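Local coordinates for type-2Ba cytolytic delta-endotoxin (Bacillus thuringiensis serovar israelensis, PDB 2RCI), which probably kills the larvae of dipteran insects by making pores in the epithelial cell membrane of their midgut, at residues His69-Val74 with Ser177-Val182. Sequence-based numbering, arbitrary orientation.
Sequences HQTIEV and SARYEV
An antiparallel ladder at the edge of the toxin's beta-sheet pairs residues 69-73 with the start of strand 177-192. Gln70 and Tyr180 form one hydrogen-bonded pair, Ile72 and Ala178 the next. Gln70 N gives to Tyr180 O at 3.0 Å. Tyr180 N returns the bond to Gln70 O at 2.9 Å. Ile72 N to Ala178 O is 3.0 Å, and Ala178 N to Ile72 O is longer, 3.2 Å. The chain turns a corner at Gln70, whose side-chain NE2 bonds Thr71 O at 2.9 Å and nearly straight, 169°.

His69, Thr71, Arg179 and Glu181 share one face of the ladder with Glu73 and Ser177, where Ser177 OG sits against Glu73 CB. Glu181 runs alongside His69, its CG over the centre of the imidazole, 3.8 Å from the ring centroid. This is a CH-pi contact, and the carboxylate lies nearly parallel to the ring, 10° apart. CG of His69 stands anti to its backbone N, which swings the ring beside Glu181. The Arg179 guanidinium approaches the same imidazole obliquely, its plane turned 50° from the ring. Thr71 OG1 meets the CB of Arg179.

On the other face Ile72, Ala178 and Tyr180 form a buried, mainly apolar patch, with Gln70 exposed at one end. Ile72 CG2 touches Tyr180 CD1 at 3.9 Å. Val74, which opens helix 74-89, packs its CG2 on the CE1 and OH end of the phenol. Met77 of that helix covers Ile72 and Tyr180. Glu73 is the N-cap residue, and its OE2 bonds Ser75 OG. The ladder thus backs a helix-covered patch with a polar face, where Glu181 would tend to favour a protonated His69 and Arg179 to disfavour it, leaving the net effect uncertain.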
ATOM      1  N   HIS A  69       9.695   9.523 -10.453  1.00 21.55           N
ATOM      2  CA  HIS A  69      10.773  10.465 -10.140  1.00 22.42           C
ATOM      3  C   HIS A  69      10.751  11.622 -11.105  1.00 21.89           C
ATOM      4  O   HIS A  69      11.579  11.695 -12.041  1.00 21.15           O
ATOM      5  CB  HIS A  69      12.142   9.792 -10.161  1.00 23.76           C
ATOM      6  CG  HIS A  69      13.185  10.555  -9.406  1.00 28.61           C
ATOM      7  ND1 HIS A  69      14.281   9.949  -8.828  1.00 32.08           N
ATOM      8  CD2 HIS A  69      13.271  11.870  -9.090  1.00 32.33           C
ATOM      9  CE1 HIS A  69      15.016  10.863  -8.219  1.00 33.38           C
ATOM     10  NE2 HIS A  69      14.423  12.036  -8.358  1.00 35.31           N
ATOM     11  N   GLN A  70       9.786  12.517 -10.892  1.00 19.94           N
ATOM     12  CA  GLN A  70       9.582  13.642 -11.793  1.00 20.64           C
ATOM     13  C   GLN A  70       8.586  14.625 -11.228  1.00 20.11           C
ATOM     14  O   GLN A  70       7.932  14.357 -10.216  1.00 18.31           O
ATOM     15  CB  GLN A  70       9.001  13.138 -13.125  1.00 21.27           C
ATOM     16  CG  GLN A  70       7.653  12.396 -12.941  1.00 21.18           C
ATOM     17  CD  GLN A  70       7.038  11.992 -14.272  1.00 22.68           C
ATOM     18  OE1 GLN A  70       7.232  10.858 -14.743  1.00 23.54           O
ATOM     19  NE2 GLN A  70       6.270  12.906 -14.883  1.00 23.29           N
ATOM     20  N   THR A  71       8.460  15.758 -11.922  1.00 19.40           N
ATOM     21  CA  THR A  71       7.327  16.654 -11.745  1.00 19.17           C
ATOM     22  C   THR A  71       6.122  15.961 -12.379  1.00 18.60           C
ATOM     23  O   THR A  71       6.184  15.434 -13.511  1.00 17.72           O
ATOM     24  CB  THR A  71       7.612  18.064 -12.346  1.00 19.42           C
ATOM     25  OG1 THR A  71       8.631  18.710 -11.563  1.00 21.64           O
ATOM     26  CG2 THR A  71       6.336  18.926 -12.337  1.00 20.01           C
ATOM     27  N   ILE A  72       5.043  15.904 -11.605  1.00 17.90           N
ATOM     28  CA  ILE A  72       3.843  15.176 -12.025  1.00 17.94           C
ATOM     29  C   ILE A  72       2.632  15.740 -11.313  1.00 16.88           C
ATOM     30  O   ILE A  72       2.724  16.191 -10.152  1.00 16.71           O
ATOM     31  CB  ILE A  72       3.979  13.649 -11.683  1.00 17.26           C
ATOM     32  CG1 ILE A  72       2.945  12.800 -12.445  1.00 17.71           C
ATOM     33  CG2 ILE A  72       3.996  13.407 -10.149  1.00 18.62           C
ATOM     34  CD1 ILE A  72       3.382  11.344 -12.509  1.00 17.16           C
ATOM     35  N   GLU A  73       1.482  15.692 -11.996  1.00 16.94           N
ATOM     36  CA  GLU A  73       0.249  16.012 -11.321  1.00 15.72           C
ATOM     37  C   GLU A  73      -0.133  14.822 -10.468  1.00 15.74           C
ATOM     38  O   GLU A  73       0.010  13.660 -10.895  1.00 14.76           O
ATOM     39  CB  GLU A  73      -0.885  16.339 -12.309  1.00 16.73           C
ATOM     40  CG  GLU A  73      -2.126  16.863 -11.612  1.00 16.49           C
ATOM     41  CD  GLU A  73      -3.226  17.251 -12.602  1.00 17.00           C
ATOM     42  OE1 GLU A  73      -2.940  18.038 -13.525  1.00 20.81           O
ATOM     43  OE2 GLU A  73      -4.368  16.765 -12.444  1.00 17.78           O
ATOM     44  N   VAL A  74      -0.632  15.129  -9.275  1.00 15.82           N
ATOM     45  CA  VAL A  74      -0.955  14.091  -8.293  1.00 15.72           C
ATOM     46  C   VAL A  74      -1.946  13.078  -8.915  1.00 15.28           C
ATOM     47  O   VAL A  74      -1.750  11.879  -8.792  1.00 14.80           O
ATOM     48  CB  VAL A  74      -1.424  14.686  -6.934  1.00 16.27           C
ATOM     49  CG1 VAL A  74      -2.057  13.590  -6.012  1.00 17.64           C
ATOM     50  CG2 VAL A  74      -0.250  15.343  -6.197  1.00 13.64           C
ATOM     51  N   SER A 177       0.519  19.767  -8.760  1.00 18.33           N
ATOM     52  CA  SER A 177       1.712  19.106  -9.263  1.00 18.24           C
ATOM     53  C   SER A 177       2.881  19.422  -8.333  1.00 19.00           C
ATOM     54  O   SER A 177       2.934  20.496  -7.712  1.00 19.52           O
ATOM     55  CB  SER A 177       2.060  19.569 -10.683  1.00 18.83           C
ATOM     56  OG  SER A 177       1.053  19.222 -11.634  1.00 20.13           O
ATOM     57  N   ALA A 178       3.812  18.488  -8.253  1.00 19.22           N
ATOM     58  CA  ALA A 178       5.025  18.693  -7.500  1.00 18.61           C
ATOM     59  C   ALA A 178       6.036  17.682  -7.980  1.00 19.25           C
ATOM     60  O   ALA A 178       5.719  16.783  -8.781  1.00 17.47           O
ATOM     61  CB  ALA A 178       4.774  18.537  -5.985  1.00 18.57           C
ATOM     62  N   ARG A 179       7.261  17.818  -7.482  1.00 19.67           N
ATOM     63  CA  ARG A 179       8.313  16.921  -7.885  1.00 20.50           C
ATOM     64  C   ARG A 179       8.334  15.801  -6.853  1.00 20.03           C
ATOM     65  O   ARG A 179       8.633  16.034  -5.662  1.00 20.34           O
ATOM     66  CB  ARG A 179       9.669  17.629  -7.976  1.00 21.41           C
ATOM     67  CG  ARG A 179      10.759  16.708  -8.490  1.00 24.44           C
ATOM     68  CD  ARG A 179      12.060  17.455  -8.783  1.00 29.28           C
ATOM     69  NE  ARG A 179      13.115  16.476  -8.984  1.00 35.68           N
ATOM     70  CZ  ARG A 179      13.380  15.881 -10.139  1.00 38.26           C
ATOM     71  NH1 ARG A 179      12.682  16.185 -11.235  1.00 41.69           N
ATOM     72  NH2 ARG A 179      14.358  14.985 -10.195  1.00 40.85           N
ATOM     73  N   TYR A 180       7.931  14.623  -7.326  1.00 19.16           N
ATOM     74  CA  TYR A 180       7.821  13.413  -6.504  1.00 18.49           C
ATOM     75  C   TYR A 180       8.883  12.407  -6.808  1.00 18.57           C
ATOM     76  O   TYR A 180       9.182  12.110  -7.988  1.00 18.13           O
ATOM     77  CB  TYR A 180       6.460  12.711  -6.680  1.00 18.00           C
ATOM     78  CG  TYR A 180       5.353  13.322  -5.860  1.00 17.56           C
ATOM     79  CD1 TYR A 180       4.503  14.311  -6.402  1.00 16.03           C
ATOM     80  CD2 TYR A 180       5.145  12.927  -4.545  1.00 17.34           C
ATOM     81  CE1 TYR A 180       3.486  14.883  -5.618  1.00 15.37           C
ATOM     82  CE2 TYR A 180       4.134  13.467  -3.775  1.00 16.35           C
ATOM     83  CZ  TYR A 180       3.308  14.450  -4.318  1.00 15.90           C
ATOM     84  OH  TYR A 180       2.313  14.955  -3.529  1.00 15.09           O
ATOM     85  N   GLU A 181       9.405  11.843  -5.722  1.00 18.65           N
ATOM     86  CA  GLU A 181      10.211  10.652  -5.781  1.00 19.82           C
ATOM     87  C   GLU A 181       9.506   9.580  -4.936  1.00 19.09           C
ATOM     88  O   GLU A 181       9.376   9.726  -3.728  1.00 19.88           O
ATOM     89  CB  GLU A 181      11.593  10.943  -5.233  1.00 20.97           C
ATOM     90  CG  GLU A 181      12.542   9.817  -5.525  1.00 24.29           C
ATOM     91  CD  GLU A 181      13.909  10.033  -4.919  1.00 31.95           C
ATOM     92  OE1 GLU A 181      14.294  11.218  -4.665  1.00 32.29           O
ATOM     93  OE2 GLU A 181      14.574   8.998  -4.688  1.00 33.44           O
ATOM     94  N   VAL A 182       9.031   8.522  -5.576  1.00 18.92           N
ATOM     95  CA  VAL A 182       8.251   7.498  -4.892  1.00 18.73           C
ATOM     96  C   VAL A 182       8.864   6.115  -5.122  1.00 18.61           C
ATOM     97  O   VAL A 182       9.006   5.683  -6.288  1.00 18.59           O
ATOM     98  CB  VAL A 182       6.774   7.499  -5.414  1.00 19.39           C
ATOM     99  CG1 VAL A 182       5.972   6.338  -4.758  1.00 19.84           C
ATOM    100  CG2 VAL A 182       6.133   8.845  -5.145  1.00 18.24           C
TER